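Local coordinates for protein putative thiosugar synthase (Amycolatopsis orientalis, PDB 4N6F) that probably inserts sulfur, delivered by a sulfur-carrier protein, into a sugar phosphate during 2-thiosugar biosynthesis, using a TIM barrel related to the thiazole synthase ThiG, at residues E21-I26 against G47-I52; L139-L144 against A156-L161; E205-G210 against A239-Y244. All blocks are in the same frame, centred on the assembly; numbering follows the deposited sequence.

Contact 1 of 3, residues E21-I26 against G47-I52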
ATOM      1  N   GLU A  21      10.401 -11.489 -20.865  1.00 27.20           N
ATOM      2  CA  GLU A  21      10.195 -11.497 -19.425  1.00 28.95           C
ATOM      3  C   GLU A  21       9.309 -10.328 -18.991  1.00 27.87           C
ATOM      4  O   GLU A  21       9.487  -9.204 -19.461  1.00 27.75           O
ATOM      5  CB  GLU A  21      11.547 -11.437 -18.709  1.00 31.08           C
ATOM      6  CG  GLU A  21      12.388 -12.684 -18.948  1.00 36.14           C
ATOM      7  CD  GLU A  21      13.796 -12.591 -18.398  1.00 39.00           C
ATOM      8  OE1 GLU A  21      14.380 -11.490 -18.419  1.00 46.66           O
ATOM      9  OE2 GLU A  21      14.327 -13.621 -17.955  1.00 42.72           O
ATOM     10  N   PHE A  22       8.361 -10.612 -18.099  1.00 26.04           N
ATOM     11  CA  PHE A  22       7.520  -9.595 -17.469  1.00 26.13           C
ATOM     12  C   PHE A  22       8.010  -9.416 -16.048  1.00 26.42           C
ATOM     13  O   PHE A  22       7.875 -10.339 -15.238  1.00 24.81           O
ATOM     14  CB  PHE A  22       6.055 -10.037 -17.391  1.00 26.45           C
ATOM     15  CG  PHE A  22       5.372 -10.183 -18.726  1.00 28.01           C
ATOM     16  CD1 PHE A  22       5.796 -11.134 -19.648  1.00 27.66           C
ATOM     17  CD2 PHE A  22       4.270  -9.401 -19.038  1.00 28.57           C
ATOM     18  CE1 PHE A  22       5.162 -11.271 -20.872  1.00 28.24           C
ATOM     19  CE2 PHE A  22       3.619  -9.544 -20.254  1.00 29.63           C
ATOM     20  CZ  PHE A  22       4.067 -10.482 -21.175  1.00 29.15           C
ATOM     21  N   ARG A  23       8.547  -8.235 -15.744  1.00 27.17           N
ATOM     22  CA  ARG A  23       9.071  -7.922 -14.417  1.00 29.69           C
ATOM     23  C   ARG A  23       8.258  -6.871 -13.657  1.00 27.86           C
ATOM     24  O   ARG A  23       8.034  -7.005 -12.449  1.00 26.64           O
ATOM     25  CB  ARG A  23      10.505  -7.405 -14.527  1.00 33.20           C
ATOM     26  CG  ARG A  23      11.510  -8.416 -15.046  1.00 37.75           C
ATOM     27  CD  ARG A  23      12.916  -7.823 -15.048  1.00 40.49           C
ATOM     28  NE  ARG A  23      13.905  -8.824 -14.661  1.00 44.47           N
ATOM     29  CZ  ARG A  23      14.450  -9.714 -15.486  1.00 48.17           C
ATOM     30  NH1 ARG A  23      14.117  -9.745 -16.771  1.00 48.71           N
ATOM     31  NH2 ARG A  23      15.340 -10.588 -15.020  1.00 50.74           N
ATOM     32  N   SER A  24       7.876  -5.799 -14.346  1.00 26.01           N
ATOM     33  CA  SER A  24       7.136  -4.716 -13.721  1.00 26.41           C
ATOM     34  C   SER A  24       5.829  -5.239 -13.175  1.00 24.85           C
ATOM     35  O   SER A  24       5.149  -6.010 -13.837  1.00 23.34           O
ATOM     36  CB  SER A  24       6.816  -3.603 -14.715  1.00 27.74           C
ATOM     37  OG  SER A  24       7.978  -3.232 -15.430  1.00 30.57           O
ATOM     38  N   ARG A  25       5.490  -4.779 -11.978  1.00 24.06           N
ATOM     39  CA  ARG A  25       4.305  -5.213 -11.264  1.00 25.06           C
ATOM     40  C   ARG A  25       3.082  -4.337 -11.532  1.00 24.65           C
ATOM     41  O   ARG A  25       2.006  -4.594 -10.993  1.00 24.80           O
ATOM     42  CB  ARG A  25       4.611  -5.203  -9.770  1.00 26.22           C
ATOM     43  CG  ARG A  25       5.800  -6.057  -9.390  1.00 26.99           C
ATOM     44  CD  ARG A  25       5.438  -7.510  -9.591  1.00 27.06           C
ATOM     45  NE  ARG A  25       6.558  -8.406  -9.354  1.00 27.40           N
ATOM     46  CZ  ARG A  25       6.432  -9.691  -9.040  1.00 27.40           C
ATOM     47  NH1 ARG A  25       5.234 -10.248  -8.912  1.00 25.38           N
ATOM     48  NH2 ARG A  25       7.518 -10.419  -8.842  1.00 28.98           N
ATOM     49  N   ILE A  26       3.260  -3.295 -12.336  1.00 24.39           N
ATOM     50  CA  ILE A  26       2.172  -2.442 -12.783  1.00 24.56           C
ATOM     51  C   ILE A  26       2.076  -2.560 -14.300  1.00 24.75           C
ATOM     52  O   ILE A  26       3.061  -2.323 -15.005  1.00 23.26           O
ATOM     53  CB  ILE A  26       2.430  -0.965 -12.428  1.00 24.22           C
ATOM     54  CG1 ILE A  26       2.517  -0.757 -10.911  1.00 24.63           C
ATOM     55  CG2 ILE A  26       1.336  -0.085 -12.992  1.00 24.32           C
ATOM     56  CD1 ILE A  26       1.231  -1.071 -10.167  1.00 24.72           C
ATOM     57  N   GLY A  47       7.024   2.607 -14.177  1.00 27.34           N
ATOM     58  CA  GLY A  47       8.111   1.617 -14.277  1.00 26.58           C
ATOM     59  C   GLY A  47       7.689   0.415 -15.107  1.00 26.93           C
ATOM     60  O   GLY A  47       8.214  -0.686 -14.941  1.00 27.60           O
ATOM     61  N   ALA A  48       6.737   0.644 -16.002  1.00 25.31           N
ATOM     62  CA  ALA A  48       6.153  -0.391 -16.842  1.00 25.92           C
ATOM     63  C   ALA A  48       7.134  -1.011 -17.835  1.00 25.29           C
ATOM     64  O   ALA A  48       8.029  -0.336 -18.337  1.00 25.50           O
ATOM     65  CB  ALA A  48       4.977   0.198 -17.608  1.00 25.33           C
ATOM     66  N   ASP A  49       6.935  -2.290 -18.142  1.00 25.60           N
ATOM     67  CA  ASP A  49       7.710  -2.970 -19.193  1.00 25.48           C
ATOM     68  C   ASP A  49       6.845  -3.705 -20.219  1.00 24.79           C
ATOM     69  O   ASP A  49       7.360  -4.477 -21.029  1.00 24.88           O
ATOM     70  CB  ASP A  49       8.746  -3.925 -18.571  1.00 26.32           C
ATOM     71  CG  ASP A  49       8.114  -5.120 -17.841  1.00 27.42           C
ATOM     72  OD1 ASP A  49       6.887  -5.364 -17.953  1.00 27.05           O
ATOM     73  OD2 ASP A  49       8.871  -5.831 -17.146  1.00 26.94           O
ATOM     74  N   VAL A  50       5.537  -3.457 -20.191  1.00 24.30           N
ATOM     75  CA  VAL A  50       4.619  -4.017 -21.177  1.00 23.78           C
ATOM     76  C   VAL A  50       3.969  -2.861 -21.943  1.00 23.53           C
ATOM     77  O   VAL A  50       3.474  -1.920 -21.341  1.00 21.89           O
ATOM     78  CB  VAL A  50       3.531  -4.881 -20.503  1.00 23.98           C
ATOM     79  CG1 VAL A  50       2.432  -5.255 -21.487  1.00 24.06           C
ATOM     80  CG2 VAL A  50       4.150  -6.141 -19.916  1.00 24.54           C
ATOM     81  N   PHE A  51       3.973  -2.948 -23.267  1.00 23.97           N
ATOM     82  CA  PHE A  51       3.388  -1.929 -24.123  1.00 24.70           C
ATOM     83  C   PHE A  51       2.169  -2.526 -24.797  1.00 24.57           C
ATOM     84  O   PHE A  51       2.296  -3.363 -25.677  1.00 24.61           O
ATOM     85  CB  PHE A  51       4.422  -1.472 -25.161  1.00 25.52           C
ATOM     86  CG  PHE A  51       3.895  -0.479 -26.158  1.00 25.84           C
ATOM     87  CD1 PHE A  51       3.309   0.702 -25.737  1.00 26.22           C
ATOM     88  CD2 PHE A  51       3.997  -0.722 -27.526  1.00 27.23           C
ATOM     89  CE1 PHE A  51       2.819   1.622 -26.656  1.00 26.74           C
ATOM     90  CE2 PHE A  51       3.502   0.192 -28.451  1.00 27.48           C
ATOM     91  CZ  PHE A  51       2.915   1.371 -28.010  1.00 26.61           C
ATOM     92  N   ILE A  52       0.993  -2.103 -24.386  1.00 25.92           N
ATOM     93  CA  ILE A  52      -0.221  -2.655 -24.915  1.00 27.26           C
ATOM     94  C   ILE A  52      -0.579  -1.860 -26.141  1.00 30.03           C
ATOM     95  O   ILE A  52      -0.855  -0.718 -26.063  1.00 30.64           O
ATOM     96  CB  ILE A  52      -1.354  -2.633 -23.896  1.00 27.46           C
ATOM     97  CG1 ILE A  52      -1.080  -3.585 -22.756  1.00 27.59           C
ATOM     98  CG2 ILE A  52      -2.649  -3.018 -24.552  1.00 28.30           C
ATOM     99  CD1 ILE A  52      -1.784  -3.233 -21.500  1.00 28.33           C
TER
HETATM  100  O   HOH W   1       8.652  -7.053 -20.678  1.00 32.83           O
HETATM  101  O   HOH W   2       4.663  -6.101 -16.532  1.00 27.40           O
HETATM  102  O   HOH W   3       4.219  -3.296 -17.206  1.00 23.07           O
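D49, the residue just before strand 50-52, reaches across to the turn at R23 and S24, and its carboxylate takes both backbone N-H bonds of the contact. Its CB already lies against S24, 3.3 Å from OG. With chi1 at 67°, CG sits between the backbone N and the carbonyl carbon, which carries the carboxylate over to the two consecutive amides of the turn. OD2 accepts from both: R23 N, at 2.8 Å, approaches on its syn lone pair, whereas S24 N, at 3.0 Å, comes in nearly straight (168° at the hydrogen) but 55° out of the carboxylate plane. Two amides on one oxygen hold OD2 in place and would be expected to help stabilise its negative charge. The other tip, OD1, lies 2.7 Å from a water that also stands beside S24 O.

S24 answers with its hydroxyl: OG donates to G47 O at 2.6 Å, in the carbonyl plane and on a lone pair, joining the turn to the glycine that ends helix 36-46 in a Schellman motif. Other waters fill in between the backbones; one of them donates to E21 O and D49 O, and another accepts from D49 N at 3.0 Å while lying close to I26 O. On the buried flank the contact becomes apolar: V50 CG2 packs obliquely against the ring of F22, 3.4 Å from CD2, and F22 itself also leans on L15 and I17 of the small N-terminal hairpin.

The arrangement belongs to the closure of a TIM barrel, where the chain entering the first barrel strand, 26-28, meets the helix-to-strand turn that leads into the second, 50-52.

Contact 2 of 3, residues L139-L144 against A156-L161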
ATOM      1  N   LEU A 139      -2.143 -16.098 -24.239  1.00 25.33           N
ATOM      2  CA  LEU A 139      -3.316 -15.338 -23.817  1.00 24.30           C
ATOM      3  C   LEU A 139      -3.294 -14.891 -22.376  1.00 23.44           C
ATOM      4  O   LEU A 139      -2.907 -15.647 -21.490  1.00 23.15           O
ATOM      5  CB  LEU A 139      -4.592 -16.155 -24.038  1.00 25.27           C
ATOM      6  CG  LEU A 139      -4.821 -16.674 -25.454  1.00 25.78           C
ATOM      7  CD1 LEU A 139      -6.099 -17.488 -25.468  1.00 26.88           C
ATOM      8  CD2 LEU A 139      -4.909 -15.541 -26.465  1.00 26.33           C
ATOM      9  N   LEU A 140      -3.741 -13.650 -22.173  1.00 22.72           N
ATOM     10  CA  LEU A 140      -4.028 -13.085 -20.873  1.00 22.31           C
ATOM     11  C   LEU A 140      -5.492 -12.627 -20.881  1.00 22.41           C
ATOM     12  O   LEU A 140      -5.790 -11.459 -21.188  1.00 21.18           O
ATOM     13  CB  LEU A 140      -3.086 -11.918 -20.569  1.00 22.64           C
ATOM     14  CG  LEU A 140      -1.606 -12.260 -20.333  1.00 23.18           C
ATOM     15  CD1 LEU A 140      -0.820 -12.349 -21.624  1.00 23.68           C
ATOM     16  CD2 LEU A 140      -0.957 -11.216 -19.440  1.00 24.04           C
ATOM     17  N   PRO A 141      -6.414 -13.554 -20.558  1.00 22.92           N
ATOM     18  CA  PRO A 141      -7.838 -13.246 -20.506  1.00 23.21           C
ATOM     19  C   PRO A 141      -8.272 -12.551 -19.221  1.00 23.81           C
ATOM     20  O   PRO A 141      -7.619 -12.679 -18.187  1.00 24.70           O
ATOM     21  CB  PRO A 141      -8.508 -14.619 -20.645  1.00 23.63           C
ATOM     22  CG  PRO A 141      -7.485 -15.612 -20.214  1.00 23.94           C
ATOM     23  CD  PRO A 141      -6.140 -14.994 -20.367  1.00 23.22           C
ATOM     24  N   PHE A 142      -9.382 -11.826 -19.312  1.00 23.87           N
ATOM     25  CA  PHE A 142      -9.968 -11.080 -18.202  1.00 24.38           C
ATOM     26  C   PHE A 142     -11.258 -11.795 -17.818  1.00 25.32           C
ATOM     27  O   PHE A 142     -12.093 -12.080 -18.688  1.00 25.78           O
ATOM     28  CB  PHE A 142     -10.262  -9.653 -18.679  1.00 24.60           C
ATOM     29  CG  PHE A 142     -10.598  -8.664 -17.587  1.00 24.36           C
ATOM     30  CD1 PHE A 142     -10.144  -8.815 -16.289  1.00 25.15           C
ATOM     31  CD2 PHE A 142     -11.324  -7.530 -17.898  1.00 24.79           C
ATOM     32  CE1 PHE A 142     -10.452  -7.876 -15.313  1.00 25.95           C
ATOM     33  CE2 PHE A 142     -11.641  -6.586 -16.927  1.00 25.68           C
ATOM     34  CZ  PHE A 142     -11.202  -6.757 -15.632  1.00 25.71           C
ATOM     35  N   ILE A 143     -11.399 -12.121 -16.534  1.00 26.05           N
ATOM     36  CA  ILE A 143     -12.593 -12.794 -16.025  1.00 26.28           C
ATOM     37  C   ILE A 143     -13.075 -12.207 -14.706  1.00 27.99           C
ATOM     38  O   ILE A 143     -12.305 -11.588 -13.953  1.00 26.76           O
ATOM     39  CB  ILE A 143     -12.377 -14.317 -15.818  1.00 26.21           C
ATOM     40  CG1 ILE A 143     -11.289 -14.601 -14.780  1.00 26.05           C
ATOM     41  CG2 ILE A 143     -12.023 -14.990 -17.137  1.00 27.04           C
ATOM     42  CD1 ILE A 143     -11.328 -16.006 -14.214  1.00 26.43           C
ATOM     43  N   LEU A 144     -14.373 -12.385 -14.451  1.00 28.90           N
ATOM     44  CA  LEU A 144     -14.931 -12.280 -13.117  1.00 30.97           C
ATOM     45  C   LEU A 144     -14.402 -13.437 -12.298  1.00 31.29           C
ATOM     46  O   LEU A 144     -14.290 -14.559 -12.814  1.00 31.00           O
ATOM     47  CB  LEU A 144     -16.465 -12.344 -13.142  1.00 33.56           C
ATOM     48  CG  LEU A 144     -17.208 -11.295 -13.969  1.00 35.91           C
ATOM     49  CD1 LEU A 144     -18.713 -11.525 -13.891  1.00 37.15           C
ATOM     50  CD2 LEU A 144     -16.854  -9.898 -13.500  1.00 36.55           C
ATOM     51  N   ALA A 156      -6.571 -24.775 -20.606  1.00 25.68           N
ATOM     52  CA  ALA A 156      -6.348 -24.356 -22.002  1.00 26.22           C
ATOM     53  C   ALA A 156      -4.936 -23.827 -22.264  1.00 25.51           C
ATOM     54  O   ALA A 156      -4.502 -23.758 -23.408  1.00 27.38           O
ATOM     55  CB  ALA A 156      -7.382 -23.317 -22.421  1.00 25.42           C
ATOM     56  N   GLY A 157      -4.219 -23.471 -21.203  1.00 24.98           N
ATOM     57  CA  GLY A 157      -2.813 -23.089 -21.304  1.00 24.50           C
ATOM     58  C   GLY A 157      -2.617 -21.587 -21.402  1.00 24.02           C
ATOM     59  O   GLY A 157      -1.637 -21.130 -21.968  1.00 23.34           O
ATOM     60  N   CYS A 158      -3.545 -20.813 -20.838  1.00 23.81           N
ATOM     61  CA  CYS A 158      -3.375 -19.370 -20.767  1.00 24.38           C
ATOM     62  C   CYS A 158      -2.119 -19.014 -19.960  1.00 23.48           C
ATOM     63  O   CYS A 158      -1.739 -19.740 -19.042  1.00 22.32           O
ATOM     64  CB  CYS A 158      -4.638 -18.717 -20.218  1.00 26.24           C
ATOM     65  SG  CYS A 158      -6.033 -18.870 -21.389  1.00 29.11           S
ATOM     66  N   ALA A 159      -1.454 -17.920 -20.342  1.00 22.66           N
ATOM     67  CA  ALA A 159      -0.190 -17.525 -19.723  1.00 22.62           C
ATOM     68  C   ALA A 159      -0.403 -16.937 -18.329  1.00 22.48           C
ATOM     69  O   ALA A 159       0.357 -17.208 -17.404  1.00 23.48           O
ATOM     70  CB  ALA A 159       0.537 -16.520 -20.610  1.00 23.41           C
ATOM     71  N   ALA A 160      -1.440 -16.122 -18.197  1.00 21.72           N
ATOM     72  CA  ALA A 160      -1.763 -15.441 -16.952  1.00 21.24           C
ATOM     73  C   ALA A 160      -3.245 -15.092 -16.993  1.00 22.02           C
ATOM     74  O   ALA A 160      -3.856 -15.090 -18.065  1.00 22.39           O
ATOM     75  CB  ALA A 160      -0.933 -14.177 -16.800  1.00 21.19           C
ATOM     76  N   LEU A 161      -3.808 -14.817 -15.822  1.00 22.73           N
ATOM     77  CA  LEU A 161      -5.224 -14.511 -15.669  1.00 24.67           C
ATOM     78  C   LEU A 161      -5.391 -13.120 -15.130  1.00 23.77           C
ATOM     79  O   LEU A 161      -4.842 -12.797 -14.088  1.00 24.68           O
ATOM     80  CB  LEU A 161      -5.859 -15.446 -14.639  1.00 27.10           C
ATOM     81  CG  LEU A 161      -6.857 -16.484 -15.094  1.00 30.11           C
ATOM     82  CD1 LEU A 161      -7.490 -17.111 -13.863  1.00 29.67           C
ATOM     83  CD2 LEU A 161      -7.927 -15.852 -15.982  1.00 31.99           C
TER
HETATM   84  O   HOH W   4      -1.198 -18.674 -23.405  1.00 25.80           O
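Buried, largely apolar packing joins L139, L140, P141 and I143 of strand 138-143 to the turn C158-L161, which brings the chain from helix 147-156 back to the neighbouring parallel strand 161-164. A single direct hydrogen bond ties the backbones, from A159 N to L139 O at 2.9 Å. A water accepts from L139 N and donates to G157 O, so the start of the strand is also linked to the glycine that closes the helix in a Schellman motif. A160 O is approached by carbon from the strand: L140 CA directs its hydrogen at it, 3.5 Å away and almost straight at 166°, and P141 CD approaches the same oxygen to 3.2 Å.

The side chains pack in three places. C158 SG rests by P141 CG at 3.8 Å and near L139 CB. On the other face of the strand, the A160 methyl meets L140 CD2 at 4.0 Å. Further along, the branches of I143 and L161 cross, with CG1 of I143 3.8 Å from L161 CD2. A chi1 of 62° on I143 places CG1 between its backbone N and carbonyl carbon and brings that branch over L161; both residues also pack on L153 of helix 147-156.

F142, between P141 and I143, points away from the turn and touches the bound fructose 6-phosphate. The contact belongs to a beta-alpha-beta crossover of the TIM barrel, strand 138-143, helix 147-156 and strand 161-164, its first strand lining the sugar phosphate pocket with one side chain and packing beneath the crossover helix with the next.

Contact 3 of 3, residues E205-G210 against A239-Y244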
ATOM      1  N   GLU A 205      -2.849  -3.854  -1.673  1.00 26.84           N
ATOM      2  CA  GLU A 205      -3.786  -4.897  -1.285  1.00 28.13           C
ATOM      3  C   GLU A 205      -3.762  -6.087  -2.261  1.00 26.71           C
ATOM      4  O   GLU A 205      -3.702  -7.233  -1.834  1.00 25.44           O
ATOM      5  CB  GLU A 205      -5.210  -4.343  -1.163  1.00 30.29           C
ATOM      6  CG  GLU A 205      -6.205  -5.362  -0.615  1.00 32.40           C
ATOM      7  CD  GLU A 205      -7.609  -4.816  -0.466  1.00 35.08           C
ATOM      8  OE1 GLU A 205      -8.494  -5.593  -0.040  1.00 38.11           O
ATOM      9  OE2 GLU A 205      -7.843  -3.624  -0.775  1.00 37.90           O
ATOM     10  N   ALA A 206      -3.803  -5.813  -3.561  1.00 25.28           N
ATOM     11  CA  ALA A 206      -3.778  -6.882  -4.556  1.00 24.79           C
ATOM     12  C   ALA A 206      -2.570  -7.785  -4.367  1.00 24.06           C
ATOM     13  O   ALA A 206      -2.703  -8.998  -4.397  1.00 24.52           O
ATOM     14  CB  ALA A 206      -3.769  -6.316  -5.960  1.00 25.34           C
ATOM     15  N   MET A 207      -1.403  -7.193  -4.155  1.00 23.31           N
ATOM     16  CA  MET A 207      -0.178  -7.965  -4.000  1.00 24.95           C
ATOM     17  C   MET A 207      -0.194  -8.804  -2.726  1.00 25.60           C
ATOM     18  O   MET A 207       0.341  -9.925  -2.708  1.00 25.23           O
ATOM     19  CB  MET A 207       1.042  -7.049  -4.000  1.00 25.31           C
ATOM     20  CG  MET A 207       1.158  -6.167  -5.233  1.00 26.42           C
ATOM     21  SD  MET A 207       1.160  -7.069  -6.788  1.00 26.57           S
ATOM     22  CE  MET A 207       2.791  -7.781  -6.746  1.00 27.18           C
ATOM     23  N   GLU A 208      -0.827  -8.284  -1.674  1.00 26.39           N
ATOM     24  CA  GLU A 208      -0.940  -9.024  -0.414  1.00 28.28           C
ATOM     25  C   GLU A 208      -1.912 -10.196  -0.501  1.00 27.56           C
ATOM     26  O   GLU A 208      -1.902 -11.058   0.359  1.00 29.79           O
ATOM     27  CB  GLU A 208      -1.295  -8.093   0.747  1.00 27.99           C
ATOM     28  CG  GLU A 208      -0.155  -7.140   1.059  1.00 29.09           C
ATOM     29  CD  GLU A 208      -0.342  -6.329   2.327  1.00 31.05           C
ATOM     30  OE1 GLU A 208      -1.388  -6.452   3.006  1.00 35.12           O
ATOM     31  OE2 GLU A 208       0.578  -5.562   2.650  1.00 30.98           O
ATOM     32  N   LEU A 209      -2.735 -10.233  -1.547  1.00 27.09           N
ATOM     33  CA  LEU A 209      -3.563 -11.407  -1.840  1.00 26.48           C
ATOM     34  C   LEU A 209      -2.790 -12.477  -2.636  1.00 25.24           C
ATOM     35  O   LEU A 209      -3.309 -13.557  -2.864  1.00 24.76           O
ATOM     36  CB  LEU A 209      -4.804 -11.003  -2.644  1.00 26.51           C
ATOM     37  CG  LEU A 209      -5.764 -10.000  -2.006  1.00 26.92           C
ATOM     38  CD1 LEU A 209      -6.904  -9.738  -2.967  1.00 27.18           C
ATOM     39  CD2 LEU A 209      -6.289 -10.492  -0.669  1.00 27.63           C
ATOM     40  N   GLY A 210      -1.567 -12.166  -3.053  1.00 23.60           N
ATOM     41  CA  GLY A 210      -0.782 -13.056  -3.922  1.00 24.27           C
ATOM     42  C   GLY A 210      -0.817 -12.712  -5.414  1.00 22.05           C
ATOM     43  O   GLY A 210      -0.291 -13.454  -6.230  1.00 22.60           O
ATOM     44  N   ALA A 239       6.097  -2.529  -2.414  1.00 27.28           N
ATOM     45  CA  ALA A 239       5.839  -2.679  -0.976  1.00 26.75           C
ATOM     46  C   ALA A 239       4.917  -3.851  -0.702  1.00 26.20           C
ATOM     47  O   ALA A 239       5.105  -4.581   0.259  1.00 27.00           O
ATOM     48  CB  ALA A 239       5.219  -1.412  -0.397  1.00 27.19           C
ATOM     49  N   GLY A 240       3.889  -3.998  -1.528  1.00 26.03           N
ATOM     50  CA  GLY A 240       2.913  -5.064  -1.363  1.00 25.59           C
ATOM     51  C   GLY A 240       3.519  -6.433  -1.579  1.00 24.90           C
ATOM     52  O   GLY A 240       3.178  -7.383  -0.886  1.00 23.44           O
ATOM     53  N   LEU A 241       4.401  -6.527  -2.567  1.00 26.51           N
ATOM     54  CA  LEU A 241       5.113  -7.758  -2.864  1.00 26.95           C
ATOM     55  C   LEU A 241       5.989  -8.136  -1.672  1.00 28.67           C
ATOM     56  O   LEU A 241       5.884  -9.247  -1.149  1.00 28.08           O
ATOM     57  CB  LEU A 241       5.952  -7.589  -4.129  1.00 27.15           C
ATOM     58  CG  LEU A 241       6.793  -8.789  -4.570  1.00 27.29           C
ATOM     59  CD1 LEU A 241       5.895  -9.906  -5.080  1.00 27.10           C
ATOM     60  CD2 LEU A 241       7.803  -8.379  -5.634  1.00 27.19           C
ATOM     61  N   LEU A 242       6.823  -7.197  -1.224  1.00 28.75           N
ATOM     62  CA  LEU A 242       7.716  -7.458  -0.102  1.00 30.50           C
ATOM     63  C   LEU A 242       6.961  -7.848   1.149  1.00 30.13           C
ATOM     64  O   LEU A 242       7.408  -8.725   1.888  1.00 29.20           O
ATOM     65  CB  LEU A 242       8.609  -6.255   0.190  1.00 33.52           C
ATOM     66  CG  LEU A 242       9.641  -5.958  -0.894  1.00 36.33           C
ATOM     67  CD1 LEU A 242      10.449  -4.724  -0.519  1.00 38.63           C
ATOM     68  CD2 LEU A 242      10.547  -7.163  -1.107  1.00 38.90           C
ATOM     69  N   SER A 243       5.815  -7.206   1.363  1.00 28.30           N
ATOM     70  CA  SER A 243       4.958  -7.489   2.498  1.00 28.05           C
ATOM     71  C   SER A 243       4.367  -8.894   2.378  1.00 27.95           C
ATOM     72  O   SER A 243       4.360  -9.654   3.346  1.00 28.85           O
ATOM     73  CB  SER A 243       3.853  -6.421   2.591  1.00 28.03           C
ATOM     74  OG  SER A 243       2.838  -6.764   3.509  1.00 26.75           O
ATOM     75  N   TYR A 244       3.861  -9.242   1.202  1.00 27.82           N
ATOM     76  CA  TYR A 244       3.380 -10.607   0.974  1.00 28.67           C
ATOM     77  C   TYR A 244       4.505 -11.611   1.258  1.00 28.79           C
ATOM     78  O   TYR A 244       4.318 -12.557   1.997  1.00 27.61           O
ATOM     79  CB  TYR A 244       2.881 -10.777  -0.456  1.00 28.58           C
ATOM     80  CG  TYR A 244       2.337 -12.154  -0.777  1.00 28.12           C
ATOM     81  CD1 TYR A 244       1.114 -12.568  -0.277  1.00 29.41           C
ATOM     82  CD2 TYR A 244       3.033 -13.023  -1.598  1.00 30.01           C
ATOM     83  CE1 TYR A 244       0.596 -13.811  -0.579  1.00 30.74           C
ATOM     84  CE2 TYR A 244       2.523 -14.280  -1.912  1.00 31.65           C
ATOM     85  CZ  TYR A 244       1.302 -14.662  -1.408  1.00 31.45           C
ATOM     86  OH  TYR A 244       0.781 -15.906  -1.710  1.00 34.68           O
TER
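E208 and S243 make the polar link between the two helices. S243 OG donates to E208 OE2 at 2.7 Å, coming from above the carboxylate plane (59° out of it) and not from within it. The glutamate chain is extended beyond CG, and its carboxylate is shared with the second subunit: OE1 pairs with S199 OG of that subunit and OE2 also accepts from its R201 N, so several bonds grip the group and hold its rotation.

The next residue, Y244, makes the aromatic contact. Its CG is anti to the backbone N (chi1 -179°), which lays the ring against E208-G210. G210 CA sits over one face in a CH-pi contact, 3.9 Å from the ring centroid and 21° off the normal, offset toward the rim. G210 is the glycine of a Schellman motif, and E208 O comes within 3.4 Å of Y244 CD1.

Close backbone and apolar packing makes up the rest. Because G240 has no side chain on the side facing M207, M207 CB comes within 3.5 Å of G240 C. Beyond CB the methionine bends twice, and its CE arrives 4.1 Å from L241 CB.

The contact joins helix 200-208 to the last long helix, 226-245, on the outside of the barrel; L209 turns to helix 177-186.

Contact 2 is the most buried of the three, contacts 1 and 3 being partly exposed. Contacts 1 and 2 both reach the parallel barrel sheet, yet their nearest atoms stay about 5 Å apart; contact 3 lies farther out, between helices and beside the second subunit. The chemistry follows: contact 1 is held by a carboxylate and waters around turns, contact 2 by aliphatic packing with sparse backbone bonding, and contact 3 by a shared carboxylate, a ring face and close helix packing. Each includes a Schellman glycine, G47, G157 or G210. Contacts 1 and 3 meet directly where R25 packs on M207 and L241.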